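Local structure of trehalose synthase regulatory protein (Candida albicans, 5HUS) at residues P53-V57 against F86-I92; L27-S31 against K47-P53. The protein probably serves as a regulatory subunit of the trehalose synthase complex, its C-terminal domain belonging to the trehalose-phosphatase family of the HAD clan. All blocks are in the same frame, centred on the assembly; numbering follows the deposited sequence.

How the contacts relate
Contact 2 (27-31 with 47-53) and contact 1 (53-57 with 86-92) follow each other along the chain and share Pro-53: strand 50-51, paired with strand 28-29, leads straight into helix 53-59, which then packs on the loop before strand 93-96. Their centres lie about 13 Å apart, on the same side of the chain's centre, and apolar side chains join them. Leu-56 CD1 meets Leu-27 CD1 at 3.9 Å, and Phe-86 CZ meets Ile-29 CG2 at 4.0 Å. Contact 1 is buried, whereas contact 2 is largely a surface contact. Both lie by the central HAD-type sheet, where 27-31, following strand 20-26, probably matches in position the loop that carries the catalytic aspartate in HAD enzymes.

Contact 1. Residues P53-V57 against F86-I92; sequences PSGLV and FKRYPQI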
loop_
_atom_site.group_PDB
_atom_site.type_symbol
_atom_site.label_atom_id
_atom_site.label_comp_id
_atom_site.label_asym_id
_atom_site.label_seq_id
_atom_site.Cartn_x
_atom_site.Cartn_y
_atom_site.Cartn_z
ATOM N N PRO A 53 -14.842 -6.182 -2.795
ATOM C CA PRO A 53 -15.199 -4.803 -2.446
ATOM C C PRO A 53 -16.461 -4.688 -1.593
ATOM O O PRO A 53 -16.441 -4.015 -0.570
ATOM C CB PRO A 53 -15.404 -4.151 -3.811
ATOM C CG PRO A 53 -14.474 -4.904 -4.710
ATOM C CD PRO A 53 -14.550 -6.321 -4.235
ATOM N N SER A 54 -17.539 -5.346 -2.007
ATOM C CA SER A 54 -18.799 -5.272 -1.272
ATOM C C SER A 54 -18.668 -5.852 0.135
ATOM O O SER A 54 -19.261 -5.337 1.076
ATOM C CB SER A 54 -19.906 -5.998 -2.035
ATOM O OG SER A 54 -19.556 -7.350 -2.273
ATOM N N GLY A 55 -17.888 -6.921 0.271
ATOM C CA GLY A 55 -17.641 -7.529 1.564
ATOM C C GLY A 55 -16.886 -6.605 2.500
ATOM O O GLY A 55 -17.207 -6.501 3.682
ATOM N N LEU A 56 -15.877 -5.930 1.960
ATOM C CA LEU A 56 -15.084 -4.965 2.714
ATOM C C LEU A 56 -15.949 -3.839 3.264
ATOM O O LEU A 56 -15.853 -3.489 4.438
ATOM C CB LEU A 56 -13.976 -4.385 1.828
ATOM C CG LEU A 56 -13.154 -3.250 2.436
ATOM C CD1 LEU A 56 -12.411 -3.746 3.669
ATOM C CD2 LEU A 56 -12.190 -2.669 1.408
ATOM N N VAL A 57 -16.797 -3.279 2.406
ATOM C CA VAL A 57 -17.652 -2.163 2.788
ATOM C C VAL A 57 -18.689 -2.610 3.811
ATOM O O VAL A 57 -18.913 -1.937 4.817
ATOM C CB VAL A 57 -18.372 -1.554 1.569
ATOM C CG1 VAL A 57 -19.276 -0.411 2.002
ATOM C CG2 VAL A 57 -17.367 -1.074 0.535
ATOM N N PHE A 86 -14.913 -0.067 -6.912
ATOM C CA PHE A 86 -15.446 0.743 -5.818
ATOM C C PHE A 86 -16.316 1.908 -6.283
ATOM O O PHE A 86 -16.584 2.822 -5.507
ATOM C CB PHE A 86 -14.288 1.257 -4.947
ATOM C CG PHE A 86 -13.640 0.177 -4.130
ATOM C CD1 PHE A 86 -14.164 -0.187 -2.904
ATOM C CD2 PHE A 86 -12.528 -0.503 -4.606
ATOM C CE1 PHE A 86 -13.586 -1.195 -2.161
ATOM C CE2 PHE A 86 -11.944 -1.509 -3.864
ATOM C CZ PHE A 86 -12.473 -1.858 -2.642
ATOM N N LYS A 87 -16.775 1.851 -7.531
ATOM C CA LYS A 87 -17.603 2.915 -8.101
ATOM C C LYS A 87 -18.840 3.205 -7.250
ATOM O O LYS A 87 -19.258 4.355 -7.131
ATOM C CB LYS A 87 -18.027 2.564 -9.536
ATOM C CG LYS A 87 -18.906 1.326 -9.675
ATOM C CD LYS A 87 -19.362 1.128 -11.127
ATOM C CE LYS A 87 -20.286 -0.079 -11.270
ATOM N NZ LYS A 87 -20.681 -0.348 -12.689
ATOM N N ARG A 88 -19.404 2.165 -6.647
ATOM C CA ARG A 88 -20.611 2.303 -5.840
ATOM C C ARG A 88 -20.285 2.614 -4.384
ATOM O O ARG A 88 -21.185 2.794 -3.563
ATOM C CB ARG A 88 -21.462 1.034 -5.924
ATOM C CG ARG A 88 -21.918 0.704 -7.336
ATOM C CD ARG A 88 -23.060 -0.296 -7.351
ATOM N NE ARG A 88 -24.216 0.237 -8.066
ATOM C CZ ARG A 88 -25.450 0.276 -7.575
ATOM N NH1 ARG A 88 -25.701 -0.200 -6.363
ATOM N NH2 ARG A 88 -26.438 0.785 -8.299
ATOM N N TYR A 89 -18.996 2.686 -4.065
ATOM C CA TYR A 89 -18.583 2.860 -2.675
ATOM C C TYR A 89 -17.640 4.046 -2.469
ATOM O O TYR A 89 -16.466 3.864 -2.147
ATOM C CB TYR A 89 -17.921 1.582 -2.167
ATOM C CG TYR A 89 -18.752 0.337 -2.379
ATOM C CD1 TYR A 89 -19.971 0.176 -1.733
ATOM C CD2 TYR A 89 -18.314 -0.680 -3.215
ATOM C CE1 TYR A 89 -20.735 -0.960 -1.920
ATOM C CE2 TYR A 89 -19.073 -1.823 -3.410
ATOM C CZ TYR A 89 -20.279 -1.957 -2.756
ATOM O OH TYR A 89 -21.035 -3.089 -2.946
ATOM N N PRO A 90 -18.158 5.274 -2.626
ATOM C CA PRO A 90 -17.291 6.445 -2.485
ATOM C C PRO A 90 -16.832 6.689 -1.047
ATOM O O PRO A 90 -15.979 7.557 -0.849
ATOM C CB PRO A 90 -18.178 7.593 -2.979
ATOM C CG PRO A 90 -19.564 7.133 -2.690
ATOM C CD PRO A 90 -19.546 5.651 -2.948
ATOM N N GLN A 91 -17.364 5.948 -0.072
ATOM C CA GLN A 91 -16.970 6.136 1.330
ATOM C C GLN A 91 -15.524 5.734 1.585
ATOM O O GLN A 91 -14.933 6.142 2.579
ATOM C CB GLN A 91 -17.851 5.330 2.293
ATOM C CG GLN A 91 -19.333 5.304 2.000
ATOM C CD GLN A 91 -19.693 4.197 1.041
ATOM O OE1 GLN A 91 -19.478 4.324 -0.149
ATOM N NE2 GLN A 91 -20.240 3.102 1.559
ATOM N N ILE A 92 -14.980 4.901 0.704
ATOM C CA ILE A 92 -13.640 4.349 0.870
ATOM C C ILE A 92 -12.607 5.125 0.047
ATOM O O ILE A 92 -12.728 5.235 -1.174
ATOM C CB ILE A 92 -13.595 2.858 0.449
ATOM C CG1 ILE A 92 -14.605 2.034 1.260
ATOM C CG2 ILE A 92 -12.189 2.288 0.590
ATOM C CD1 ILE A 92 -14.328 0.555 1.230
#
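Val-57 and Tyr-89 form the heart of this contact, in which the first turn of helix 53-59 packs on the loop joining helix 79-86 to strand 93-96, part of an alpha/beta fold of HAD type. The loop consists of two type I beta turns, Phe-86 to Tyr-89 and Tyr-89 to Ile-92, and no hydrogen bond crosses to the helix: the fit is mainly apolar. Val-57 CG2 sits over one face of the Tyr-89 ring, 3.8 Å from the centroid, in a CH-pi contact displaced toward the CG side, while Arg-88 CB lies over the opposite face. The same methyl also touches Ile-92 CD1 at 3.5 Å, so one branch of the valine fills the angle between the phenol and the isoleucine. With CG1 anti to the backbone N (chi1 179°), the other methyl is carried toward Gln-91, where it meets NE2.

Deeper in the interface, Phe-86 receives Pro-53 CB over a ring face, 4.1 Å from the centroid and 21° off the normal; the proline and the phenyl cross at about a right angle. Leu-56 CD2 comes to the same ring obliquely, at CE1, and rests against Ile-92 CD1 at 3.9 Å. Ile-29 of strand 28-29 touches Pro-53, Leu-56 and Phe-86 alike, extending this buried cluster into the neighbouring strand pair.

The partly exposed side is thinner, because the side chains of Gln-91 and Ser-54 each offer little more than a single atom. Ser-54 turns its OG to Asp-52 OD2 in a hydrogen bond, and the hydroxyl end of Tyr-89 lies beside the serine's CA and methylene: Ser-54 CB is 3.3 Å from Tyr-89 OH.

Contact 2. Residues L27-S31 against K47-P53; sequences LEISS and KVNVIDP
Ile-29 and Ile-51 lie side by side and point the same way from a short parallel strand pair, with Ile-29 CD1 3.7 Å from Ile-51 CG2. On this face Ile-29 CG2, the branch anti to the backbone N, meets Pro-53 CG at 3.7 Å, the two side chains crossing at a slant. Ile-29 is buried, packing also on Leu-73 and Met-85; Ile-51, only partly covered, leans on Ile-297 and Leu-301 of helix 297-304.

Glu-28 and Val-50 project from the other face. Val-50 CG1 presses on Ser-30 CB at 3.5 Å, a tight fit, and its second methyl meets Glu-28 CB. The glutamate chain bends at chi2 (-81°) and meets the extended Lys-47 at about a right angle. Their salt bridge is long, and Lys-47 is poorly ordered, so it is a weak tie at the surface.

Two backbone hydrogen bonds join the strands: Ile-51 N donates to Glu-28 O and Ser-30 N to Ile-51 O, at 3.2 and 3.0 Å. Beyond them a water bridges Glu-28 N and Asn-49 O.

Asp-52 turns its carboxylate from the strands and is the N-cap of helix 53-59; besides its bond to Ser-54, OD2 takes a weak one from Gly-55 N. The arrangement is thus a short, weakly bonded parallel pair of strands, 28-29 and 50-51, running into a capped helix, and 27-31 probably corresponds in position to the loop after the first sheet strand that holds the catalytic aspartate in HAD enzymes.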
loop_
_atom_site.group_PDB
_atom_site.type_symbol
_atom_site.label_atom_id
_atom_site.label_comp_id
_atom_site.label_asym_id
_atom_site.label_seq_id
_atom_site.Cartn_x
_atom_site.Cartn_y
_atom_site.Cartn_z
ATOM N N LEU A 27 -4.839 -4.301 1.748
ATOM C CA LEU A 27 -5.544 -5.567 1.584
ATOM C C LEU A 27 -5.535 -6.010 0.133
ATOM O O LEU A 27 -5.512 -5.183 -0.778
ATOM C CB LEU A 27 -6.987 -5.444 2.070
ATOM C CG LEU A 27 -7.221 -4.987 3.507
ATOM C CD1 LEU A 27 -8.701 -4.782 3.769
ATOM C CD2 LEU A 27 -6.634 -5.996 4.482
ATOM N N GLU A 28 -5.557 -7.321 -0.075
ATOM C CA GLU A 28 -5.707 -7.876 -1.412
ATOM C C GLU A 28 -7.193 -7.926 -1.751
ATOM O O GLU A 28 -7.941 -8.701 -1.162
ATOM C CB GLU A 28 -5.089 -9.271 -1.491
ATOM C CG GLU A 28 -3.596 -9.306 -1.221
ATOM C CD GLU A 28 -2.772 -8.908 -2.433
ATOM O OE1 GLU A 28 -2.709 -9.703 -3.397
ATOM O OE2 GLU A 28 -2.188 -7.804 -2.424
ATOM N N ILE A 29 -7.620 -7.077 -2.676
ATOM C CA ILE A 29 -9.026 -7.009 -3.039
ATOM C C ILE A 29 -9.238 -7.764 -4.347
ATOM O O ILE A 29 -8.488 -7.579 -5.304
ATOM C CB ILE A 29 -9.496 -5.552 -3.175
ATOM C CG1 ILE A 29 -9.261 -4.802 -1.863
ATOM C CG2 ILE A 29 -10.961 -5.489 -3.562
ATOM C CD1 ILE A 29 -10.010 -5.370 -0.683
ATOM N N SER A 30 -10.244 -8.633 -4.375
ATOM C CA SER A 30 -10.507 -9.438 -5.565
ATOM C C SER A 30 -12.001 -9.641 -5.755
ATOM O O SER A 30 -12.722 -9.873 -4.790
ATOM C CB SER A 30 -9.803 -10.792 -5.463
ATOM O OG SER A 30 -10.221 -11.669 -6.500
ATOM N N SER A 31 -12.458 -9.554 -7.000
ATOM C CA SER A 31 -13.861 -9.810 -7.310
ATOM C C SER A 31 -14.090 -11.284 -7.640
ATOM O O SER A 31 -15.216 -11.696 -7.919
ATOM C CB SER A 31 -14.327 -8.928 -8.468
ATOM O OG SER A 31 -14.294 -7.558 -8.106
ATOM N N LYS A 47 -3.907 -17.550 -1.995
ATOM C CA LYS A 47 -4.092 -16.799 -0.759
ATOM C C LYS A 47 -5.481 -17.039 -0.174
ATOM O O LYS A 47 -6.391 -17.480 -0.880
ATOM C CB LYS A 47 -3.874 -15.303 -1.000
ATOM C CG LYS A 47 -2.480 -14.947 -1.496
ATOM C CD LYS A 47 -2.210 -13.459 -1.342
ATOM C CE LYS A 47 -0.763 -13.123 -1.675
ATOM N NZ LYS A 47 -0.402 -11.747 -1.233
ATOM N N VAL A 48 -5.638 -16.750 1.116
ATOM C CA VAL A 48 -6.919 -16.923 1.788
ATOM C C VAL A 48 -7.362 -15.622 2.460
ATOM O O VAL A 48 -8.538 -15.449 2.781
ATOM C CB VAL A 48 -6.863 -18.062 2.836
ATOM C CG1 VAL A 48 -6.315 -17.550 4.164
ATOM C CG2 VAL A 48 -8.246 -18.679 3.032
ATOM N N ASN A 49 -6.420 -14.706 2.661
ATOM C CA ASN A 49 -6.738 -13.391 3.210
ATOM C C ASN A 49 -7.027 -12.398 2.098
ATOM O O ASN A 49 -6.331 -11.396 1.934
ATOM C CB ASN A 49 -5.602 -12.880 4.093
ATOM C CG ASN A 49 -5.629 -13.491 5.476
ATOM O OD1 ASN A 49 -6.692 -13.640 6.081
ATOM N ND2 ASN A 49 -4.458 -13.850 5.986
ATOM N N VAL A 50 -8.061 -12.706 1.329
ATOM C CA VAL A 50 -8.498 -11.877 0.223
ATOM C C VAL A 50 -9.974 -11.567 0.445
ATOM O O VAL A 50 -10.696 -12.380 1.019
ATOM C CB VAL A 50 -8.275 -12.592 -1.126
ATOM C CG1 VAL A 50 -8.681 -11.712 -2.284
ATOM C CG2 VAL A 50 -6.819 -13.009 -1.260
ATOM N N ILE A 51 -10.427 -10.392 0.024
ATOM C CA ILE A 51 -11.837 -10.058 0.173
ATOM C C ILE A 51 -12.329 -9.219 -1.005
ATOM O O ILE A 51 -11.545 -8.552 -1.677
ATOM C CB ILE A 51 -12.104 -9.318 1.512
ATOM C CG1 ILE A 51 -13.591 -9.378 1.877
ATOM C CG2 ILE A 51 -11.587 -7.883 1.456
ATOM C CD1 ILE A 51 -13.871 -9.245 3.354
ATOM N N ASP A 52 -13.632 -9.273 -1.256
ATOM C CA ASP A 52 -14.256 -8.518 -2.329
ATOM C C ASP A 52 -14.666 -7.123 -1.852
ATOM O O ASP A 52 -14.810 -6.890 -0.651
ATOM C CB ASP A 52 -15.472 -9.285 -2.863
ATOM C CG ASP A 52 -16.500 -9.555 -1.788
ATOM O OD1 ASP A 52 -16.152 -10.205 -0.778
ATOM O OD2 ASP A 52 -17.650 -9.100 -1.944
ATOM N N PRO A 53 -14.842 -6.182 -2.795
ATOM C CA PRO A 53 -15.199 -4.803 -2.446
ATOM C C PRO A 53 -16.461 -4.688 -1.593
ATOM O O PRO A 53 -16.441 -4.015 -0.570
ATOM C CB PRO A 53 -15.404 -4.151 -3.811
ATOM C CG PRO A 53 -14.474 -4.904 -4.710
ATOM C CD PRO A 53 -14.550 -6.321 -4.235
HETATM O O HOH W 1 -5.235 -9.050 2.172
#